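Side-chain contacts in acetamidase (PDB 2II1), which probably hydrolyses carbon-nitrogen bonds in linear amides other than peptides, and binds calcium ions: residues A[47-52]-A[89-94]; A[212-217]-A[251-256]. One frame throughout, in Å; residues are numbered along the deposited sequence.

Contact 1: A[47-52]-A[89-94]; sequences QALTSI and VMTAAP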
ATOM      1  N   GLN A  47      18.822  16.755 -21.801  1.00 22.41           N
ATOM      2  CA  GLN A  47      19.013  17.639 -20.646  1.00 23.80           C
ATOM      3  C   GLN A  47      19.155  16.785 -19.419  1.00 24.07           C
ATOM      4  O   GLN A  47      18.337  15.914 -19.181  1.00 24.69           O
ATOM      5  CB  GLN A  47      17.832  18.589 -20.430  1.00 23.85           C
ATOM      6  CG  GLN A  47      17.904  19.862 -21.209  1.00 23.62           C
ATOM      7  CD  GLN A  47      16.710  20.732 -20.937  1.00 29.16           C
ATOM      8  OE1 GLN A  47      15.746  20.730 -21.704  1.00 29.95           O
ATOM      9  NE2 GLN A  47      16.745  21.465 -19.820  1.00 32.98           N
ATOM     10  N   ALA A  48      20.204  17.031 -18.643  1.00 26.28           N
ATOM     11  CA  ALA A  48      20.374  16.348 -17.370  1.00 26.60           C
ATOM     12  C   ALA A  48      19.606  17.089 -16.270  1.00 25.98           C
ATOM     13  O   ALA A  48      19.599  18.332 -16.232  1.00 24.24           O
ATOM     14  CB  ALA A  48      21.854  16.239 -17.018  1.00 28.04           C
ATOM     15  N   LEU A  49      18.970  16.309 -15.387  1.00 25.60           N
ATOM     16  CA  LEU A  49      18.379  16.801 -14.129  1.00 24.80           C
ATOM     17  C   LEU A  49      19.328  17.732 -13.380  1.00 27.21           C
ATOM     18  O   LEU A  49      18.918  18.766 -12.844  1.00 28.86           O
ATOM     19  CB  LEU A  49      18.001  15.620 -13.215  1.00 23.88           C
ATOM     20  CG  LEU A  49      17.245  15.947 -11.922  1.00 20.10           C
ATOM     21  CD1 LEU A  49      16.014  16.782 -12.209  1.00 18.10           C
ATOM     22  CD2 LEU A  49      16.849  14.684 -11.161  1.00 22.78           C
ATOM     23  N   THR A  50      20.605  17.378 -13.372  1.00 27.16           N
ATOM     24  CA  THR A  50      21.623  18.183 -12.728  1.00 28.36           C
ATOM     25  C   THR A  50      22.046  19.429 -13.520  1.00 28.88           C
ATOM     26  O   THR A  50      22.959  20.125 -13.091  1.00 30.38           O
ATOM     27  CB  THR A  50      22.875  17.313 -12.429  1.00 29.19           C
ATOM     28  OG1 THR A  50      23.814  18.070 -11.666  1.00 32.94           O
ATOM     29  CG2 THR A  50      23.533  16.833 -13.718  1.00 23.84           C
ATOM     30  N   SER A  51      21.397  19.714 -14.655  1.00 28.20           N
ATOM     31  CA  SER A  51      21.667  20.924 -15.457  1.00 27.69           C
ATOM     32  C   SER A  51      20.647  22.065 -15.236  1.00 27.27           C
ATOM     33  O   SER A  51      20.801  23.161 -15.795  1.00 27.52           O
ATOM     34  CB  SER A  51      21.747  20.568 -16.956  1.00 28.42           C
ATOM     35  OG  SER A  51      20.454  20.391 -17.540  1.00 27.42           O
ATOM     36  N   ILE A  52      19.622  21.820 -14.415  1.00 26.97           N
ATOM     37  CA  ILE A  52      18.582  22.823 -14.180  1.00 25.52           C
ATOM     38  C   ILE A  52      18.785  23.564 -12.863  1.00 26.74           C
ATOM     39  O   ILE A  52      19.611  23.182 -12.030  1.00 25.97           O
ATOM     40  CB  ILE A  52      17.157  22.210 -14.243  1.00 26.27           C
ATOM     41  CG1 ILE A  52      16.824  21.452 -12.956  1.00 22.17           C
ATOM     42  CG2 ILE A  52      17.015  21.343 -15.498  1.00 18.53           C
ATOM     43  CD1 ILE A  52      15.565  20.656 -13.017  1.00 27.34           C
ATOM     44  N   VAL A  89       7.254  14.373 -18.531  1.00 15.71           N
ATOM     45  CA  VAL A  89       8.710  14.178 -18.382  1.00 17.43           C
ATOM     46  C   VAL A  89       9.013  13.337 -17.112  1.00 17.21           C
ATOM     47  O   VAL A  89       8.379  13.500 -16.043  1.00 13.06           O
ATOM     48  CB  VAL A  89       9.503  15.538 -18.313  1.00 19.21           C
ATOM     49  CG1 VAL A  89      11.003  15.311 -18.187  1.00 15.44           C
ATOM     50  CG2 VAL A  89       9.232  16.418 -19.533  1.00 24.64           C
HETATM   51  N   MSE A  90       9.949  12.406 -17.267  1.00 16.04           N
HETATM   52  CA  MSE A  90      10.503  11.665 -16.154  1.00 15.17           C
HETATM   53  C   MSE A  90      12.030  11.727 -16.196  1.00 15.77           C
HETATM   54  O   MSE A  90      12.648  11.788 -17.276  1.00 10.23           O
HETATM   55  CB  MSE A  90      10.066  10.193 -16.180  1.00 17.66           C
HETATM   56  CG  MSE A  90       8.571   9.956 -16.020  1.00  6.80           C
HETATM   57 SE   MSE A  90       8.127   8.050 -15.756  0.75 21.11          SE
HETATM   58  CE  MSE A  90       8.526   7.991 -13.904  1.00 13.18           C
ATOM     59  N   THR A  91      12.601  11.691 -14.991  1.00 15.96           N
ATOM     60  CA  THR A  91      14.022  11.660 -14.759  1.00 17.23           C
ATOM     61  C   THR A  91      14.415  10.464 -13.840  1.00 18.58           C
ATOM     62  O   THR A  91      13.881  10.311 -12.732  1.00 16.34           O
ATOM     63  CB  THR A  91      14.510  13.001 -14.116  1.00 17.83           C
ATOM     64  OG1 THR A  91      14.028  13.098 -12.773  1.00 21.34           O
ATOM     65  CG2 THR A  91      14.034  14.197 -14.906  1.00  8.47           C
ATOM     66  N   ALA A  92      15.328   9.620 -14.335  1.00 18.54           N
ATOM     67  CA  ALA A  92      16.012   8.602 -13.527  1.00 19.65           C
ATOM     68  C   ALA A  92      17.417   9.110 -13.184  1.00 19.40           C
ATOM     69  O   ALA A  92      18.201   9.364 -14.098  1.00 17.30           O
ATOM     70  CB  ALA A  92      16.105   7.271 -14.293  1.00 18.83           C
ATOM     71  N   ALA A  93      17.714   9.252 -11.878  1.00 19.96           N
ATOM     72  CA  ALA A  93      19.014   9.771 -11.370  1.00 20.74           C
ATOM     73  C   ALA A  93      19.640   8.822 -10.352  1.00 19.35           C
ATOM     74  O   ALA A  93      19.056   8.603  -9.292  1.00 21.07           O
ATOM     75  CB  ALA A  93      18.833  11.148 -10.722  1.00 19.28           C
ATOM     76  N   PRO A  94      20.818   8.261 -10.664  1.00 18.68           N
ATOM     77  CA  PRO A  94      21.618   7.548  -9.665  1.00 17.90           C
ATOM     78  C   PRO A  94      21.743   8.380  -8.384  1.00 19.03           C
ATOM     79  O   PRO A  94      21.864   9.603  -8.463  1.00 19.24           O
ATOM     80  CB  PRO A  94      22.959   7.390 -10.369  1.00 16.93           C
ATOM     81  CG  PRO A  94      22.607   7.320 -11.786  1.00 15.90           C
ATOM     82  CD  PRO A  94      21.474   8.235 -11.983  1.00 18.82           C
TER
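L49 reaches T91 with a single methyl: its CD2 comes to 3.6 Å from T91 OG1, and the same carbon lies 4.1 Å from A93 CB. T91 and A93 are alternate residues on one side of the extended chain, whereas A92 between them points away, so one leucine branch can touch both. The L49 and T91 side chains cross at about a right angle. CG of L49 is anti to its backbone N (chi1 -174°), which sends the branched end across to the other segment. Leucine suits the spot because its reach spans backbones whose nearest CA atoms, those of L49 and T91, are 6.8 Å apart. Threonine offers a hydroxyl and an apolar CB to the same methyl, and the small A93 lets that methyl approach close to the chain.

Behind this first shell, F38, earlier in the same loop as L49, touches both L49 and T91, adding an aromatic side chain to the patch. The loop bearing L49 is shaped by a 3-10 turn at 49-51. A48 O accepts two bonds from S51: one from its backbone N at 2.8 Å, the other from OG at 2.6 Å, the hydroxyl lying in the carbonyl plane on a lone pair. Serine is short enough to return to the chain in this way. One step earlier, Q47 is held through bonds from its amide to T43 N and Q41 O, while its carbonyl oxygen bonds T108 OG1.

On its other side the strand packs M90, a selenomethionine, and A92 on M263 of the second subunit. A bound calcium ion lies about 9 Å from the T91 side chain. The arrangement is a 3-10 turn packed on strand 87-92, an end strand of the four-stranded antiparallel sheet, whose V89 also pairs by backbone with the calcium ligand E198.

Contact 2: A[212-217]-A[251-256]; sequences ERMFPL and ANRTAL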
ATOM      1  N   GLU A 212     -15.715  23.124  11.822  1.00 22.48           N
ATOM      2  CA  GLU A 212     -15.296  22.122  12.772  1.00 24.69           C
ATOM      3  C   GLU A 212     -14.384  21.129  12.096  1.00 24.56           C
ATOM      4  O   GLU A 212     -14.725  20.543  11.061  1.00 22.38           O
ATOM      5  CB  GLU A 212     -16.471  21.385  13.412  1.00 25.87           C
ATOM      6  CG  GLU A 212     -16.131  20.897  14.840  1.00 33.26           C
ATOM      7  CD  GLU A 212     -16.710  19.534  15.167  1.00 39.91           C
ATOM      8  OE1 GLU A 212     -17.926  19.336  14.941  1.00 48.70           O
ATOM      9  OE2 GLU A 212     -15.944  18.663  15.655  1.00 38.69           O
ATOM     10  N   ARG A 213     -13.223  20.944  12.712  1.00 24.86           N
ATOM     11  CA  ARG A 213     -12.253  19.989  12.258  1.00 25.82           C
ATOM     12  C   ARG A 213     -12.566  18.605  12.799  1.00 26.87           C
ATOM     13  O   ARG A 213     -12.123  18.230  13.873  1.00 28.42           O
ATOM     14  CB  ARG A 213     -10.884  20.439  12.696  1.00 24.61           C
ATOM     15  CG  ARG A 213      -9.827  19.842  11.882  1.00 24.03           C
ATOM     16  CD  ARG A 213      -8.502  20.330  12.328  1.00 18.86           C
ATOM     17  NE  ARG A 213      -8.257  21.699  11.912  1.00 14.09           N
ATOM     18  CZ  ARG A 213      -7.131  22.354  12.162  1.00 16.43           C
ATOM     19  NH1 ARG A 213      -6.151  21.747  12.795  1.00 14.61           N
ATOM     20  NH2 ARG A 213      -6.976  23.607  11.772  1.00 15.25           N
HETATM   21  N   MSE A 214     -13.297  17.832  12.012  1.00 29.04           N
HETATM   22  CA  MSE A 214     -13.879  16.558  12.448  1.00 33.34           C
HETATM   23  C   MSE A 214     -12.937  15.347  12.484  1.00 26.95           C
HETATM   24  O   MSE A 214     -13.176  14.386  13.220  1.00 27.62           O
HETATM   25  CB  MSE A 214     -15.045  16.234  11.519  1.00 33.75           C
HETATM   26  CG  MSE A 214     -16.102  15.345  12.124  1.00 39.34           C
HETATM   27 SE   MSE A 214     -17.067  14.447  10.703  0.75 53.87          SE
HETATM   28  CE  MSE A 214     -17.007  15.923   9.292  1.00 28.27           C
ATOM     29  N   PHE A 215     -11.888  15.370  11.668  1.00 23.91           N
ATOM     30  CA  PHE A 215     -10.900  14.280  11.649  1.00 22.37           C
ATOM     31  C   PHE A 215      -9.458  14.801  11.546  1.00 19.15           C
ATOM     32  O   PHE A 215      -9.236  15.992  11.252  1.00 18.39           O
ATOM     33  CB  PHE A 215     -11.193  13.265  10.518  1.00 22.24           C
ATOM     34  CG  PHE A 215     -11.959  13.833   9.355  1.00 20.18           C
ATOM     35  CD1 PHE A 215     -11.354  14.693   8.457  1.00 21.24           C
ATOM     36  CD2 PHE A 215     -13.273  13.481   9.150  1.00 18.41           C
ATOM     37  CE1 PHE A 215     -12.064  15.204   7.377  1.00 21.43           C
ATOM     38  CE2 PHE A 215     -13.984  13.982   8.094  1.00 18.66           C
ATOM     39  CZ  PHE A 215     -13.378  14.856   7.201  1.00 23.30           C
ATOM     40  N   PRO A 216      -8.475  13.915  11.780  1.00 17.10           N
ATOM     41  CA  PRO A 216      -7.075  14.305  11.620  1.00 15.74           C
ATOM     42  C   PRO A 216      -6.770  14.525  10.148  1.00 13.96           C
ATOM     43  O   PRO A 216      -7.327  13.843   9.294  1.00 14.70           O
ATOM     44  CB  PRO A 216      -6.301  13.106  12.170  1.00 15.25           C
ATOM     45  CG  PRO A 216      -7.306  12.287  12.901  1.00 18.75           C
ATOM     46  CD  PRO A 216      -8.582  12.505  12.193  1.00 18.36           C
ATOM     47  N   LEU A 217      -5.912  15.494   9.871  1.00 10.45           N
ATOM     48  CA  LEU A 217      -5.686  15.973   8.521  1.00 11.06           C
ATOM     49  C   LEU A 217      -4.188  15.743   8.183  1.00 10.95           C
ATOM     50  O   LEU A 217      -3.387  15.686   9.076  1.00  9.32           O
ATOM     51  CB  LEU A 217      -6.032  17.467   8.478  1.00  8.68           C
ATOM     52  CG  LEU A 217      -7.455  17.879   8.813  1.00  6.89           C
ATOM     53  CD1 LEU A 217      -7.657  19.408   8.792  1.00  9.43           C
ATOM     54  CD2 LEU A 217      -8.334  17.245   7.795  1.00  7.80           C
ATOM     55  N   ALA A 251     -13.077   5.962  16.850  1.00 11.88           N
ATOM     56  CA  ALA A 251     -13.334   5.784  18.263  1.00 12.47           C
ATOM     57  C   ALA A 251     -13.989   7.039  18.818  1.00 12.59           C
ATOM     58  O   ALA A 251     -15.064   6.956  19.403  1.00 13.03           O
ATOM     59  CB  ALA A 251     -12.061   5.473  18.987  1.00 12.04           C
ATOM     60  N   ASN A 252     -13.369   8.196  18.579  1.00 11.81           N
ATOM     61  CA  ASN A 252     -13.858   9.475  19.092  1.00 13.18           C
ATOM     62  C   ASN A 252     -15.228   9.887  18.580  1.00 13.42           C
ATOM     63  O   ASN A 252     -16.011  10.482  19.314  1.00 12.90           O
ATOM     64  CB  ASN A 252     -12.872  10.606  18.761  1.00 14.26           C
ATOM     65  CG  ASN A 252     -11.615  10.556  19.605  1.00 17.23           C
ATOM     66  OD1 ASN A 252     -11.540   9.815  20.585  1.00 21.35           O
ATOM     67  ND2 ASN A 252     -10.621  11.345  19.227  1.00 20.22           N
ATOM     68  N   ARG A 253     -15.502   9.590  17.318  1.00 12.96           N
ATOM     69  CA  ARG A 253     -16.668  10.106  16.650  1.00 15.45           C
ATOM     70  C   ARG A 253     -17.794   9.086  16.528  1.00 15.48           C
ATOM     71  O   ARG A 253     -18.872   9.440  16.090  1.00 16.29           O
ATOM     72  CB  ARG A 253     -16.272  10.630  15.261  1.00 18.42           C
ATOM     73  CG  ARG A 253     -15.462  11.926  15.300  1.00 23.52           C
ATOM     74  CD  ARG A 253     -16.391  13.111  15.546  1.00 33.53           C
ATOM     75  NE  ARG A 253     -15.732  14.413  15.427  1.00 41.30           N
ATOM     76  CZ  ARG A 253     -15.090  15.044  16.409  1.00 45.08           C
ATOM     77  NH1 ARG A 253     -14.983  14.514  17.623  1.00 53.08           N
ATOM     78  NH2 ARG A 253     -14.544  16.228  16.173  1.00 45.61           N
ATOM     79  N   THR A 254     -17.564   7.829  16.903  1.00 14.21           N
ATOM     80  CA  THR A 254     -18.615   6.810  16.798  1.00 13.36           C
ATOM     81  C   THR A 254     -18.752   6.046  18.101  1.00 13.35           C
ATOM     82  O   THR A 254     -17.927   6.190  19.017  1.00  8.34           O
ATOM     83  CB  THR A 254     -18.359   5.791  15.628  1.00 13.84           C
ATOM     84  OG1 THR A 254     -17.422   4.801  16.041  1.00 14.14           O
ATOM     85  CG2 THR A 254     -17.837   6.482  14.359  1.00 13.29           C
ATOM     86  N   ALA A 255     -19.776   5.202  18.154  1.00 12.55           N
ATOM     87  CA  ALA A 255     -20.028   4.318  19.291  1.00 11.83           C
ATOM     88  C   ALA A 255     -18.955   3.258  19.465  1.00 11.38           C
ATOM     89  O   ALA A 255     -18.899   2.639  20.521  1.00 11.81           O
ATOM     90  CB  ALA A 255     -21.381   3.653  19.157  1.00  9.53           C
ATOM     91  N   LEU A 256     -18.114   3.025  18.450  1.00 11.93           N
ATOM     92  CA  LEU A 256     -17.004   2.060  18.582  1.00 12.32           C
ATOM     93  C   LEU A 256     -16.047   2.488  19.701  1.00 10.54           C
ATOM     94  O   LEU A 256     -15.828   3.680  19.894  1.00  9.28           O
ATOM     95  CB  LEU A 256     -16.188   1.926  17.267  1.00 13.13           C
ATOM     96  CG  LEU A 256     -16.888   1.428  16.002  1.00 16.23           C
ATOM     97  CD1 LEU A 256     -15.906   1.334  14.839  1.00 17.69           C
ATOM     98  CD2 LEU A 256     -17.556   0.094  16.207  1.00 16.38           C
TER
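R253, at the C-terminal end of helix 235-253, stretches toward the loop holding E212 and M214. Its CB sets out in that direction, and CG comes to 4.0 Å from M214 O. The bend about the CB-CG bond (chi2 -78°) then carries CD to 4.1 Å from M214 CG. NE passes 3.5 Å from that same carbon, which sits at the edge of the guanidinium, in its plane. CZ is 3.8 Å from M214 O. At the tip, NH2 makes a salt bridge of 2.9 Å to E212 OE2.

The two charged chains come from opposite directions, and their flat ends are not coplanar: carboxylate and guanidinium are turned 54° apart, so one oxygen meets one nitrogen instead of the paired, side-by-side fit. Arginine suits this exposed place because its stem can cross M214 at CG while its charge reaches on to E212. M214, a selenomethionine, uses CG for the touch and leads its selenium end away. Glutamate, with its long chain, brings OE2 to the arginine tip; solvent probably weakens the attraction.

The neighbouring R213 turns elsewhere, to a salt bridge with E172 and a bond to D73 O. F215 goes into the interior, packing edge-to-face with Y168 and F249, so one side of the loop is buried while E212 and M214 stay at the surface.

Past R253 the helix ends. T254, the first residue to leave helical geometry, bonds L250 O through OG1 and takes a bond from L256 N at 3.1 Å (N-H...O 149°), forming an ST turn. A251, T254 and L256 are known ligands of a third calcium ion, which is not bound to this chain here. The contact itself is a surface salt bridge between a loop and a helix C-terminus.

In the fold
From the N terminus, the chain passes several short strands and strand 28-34 before the long loop that carries 47-52. Contact 1 closes when strand 87-92 arrives, after 36 intervening residues that include strands 60-67 and 74-84, members of two different mixed sheets. It ties that loop to the small four-stranded sheet. Contact 2 opens much later, after strand 201-210, and closes across strands 219-221 and 225-232 and most of helix 235-253, joining an inter-strand loop of the nine-stranded sheet to the helix end. The two neither nest nor cross: they follow in series, on opposite sides of the chain's centre, with centres about 43 Å apart.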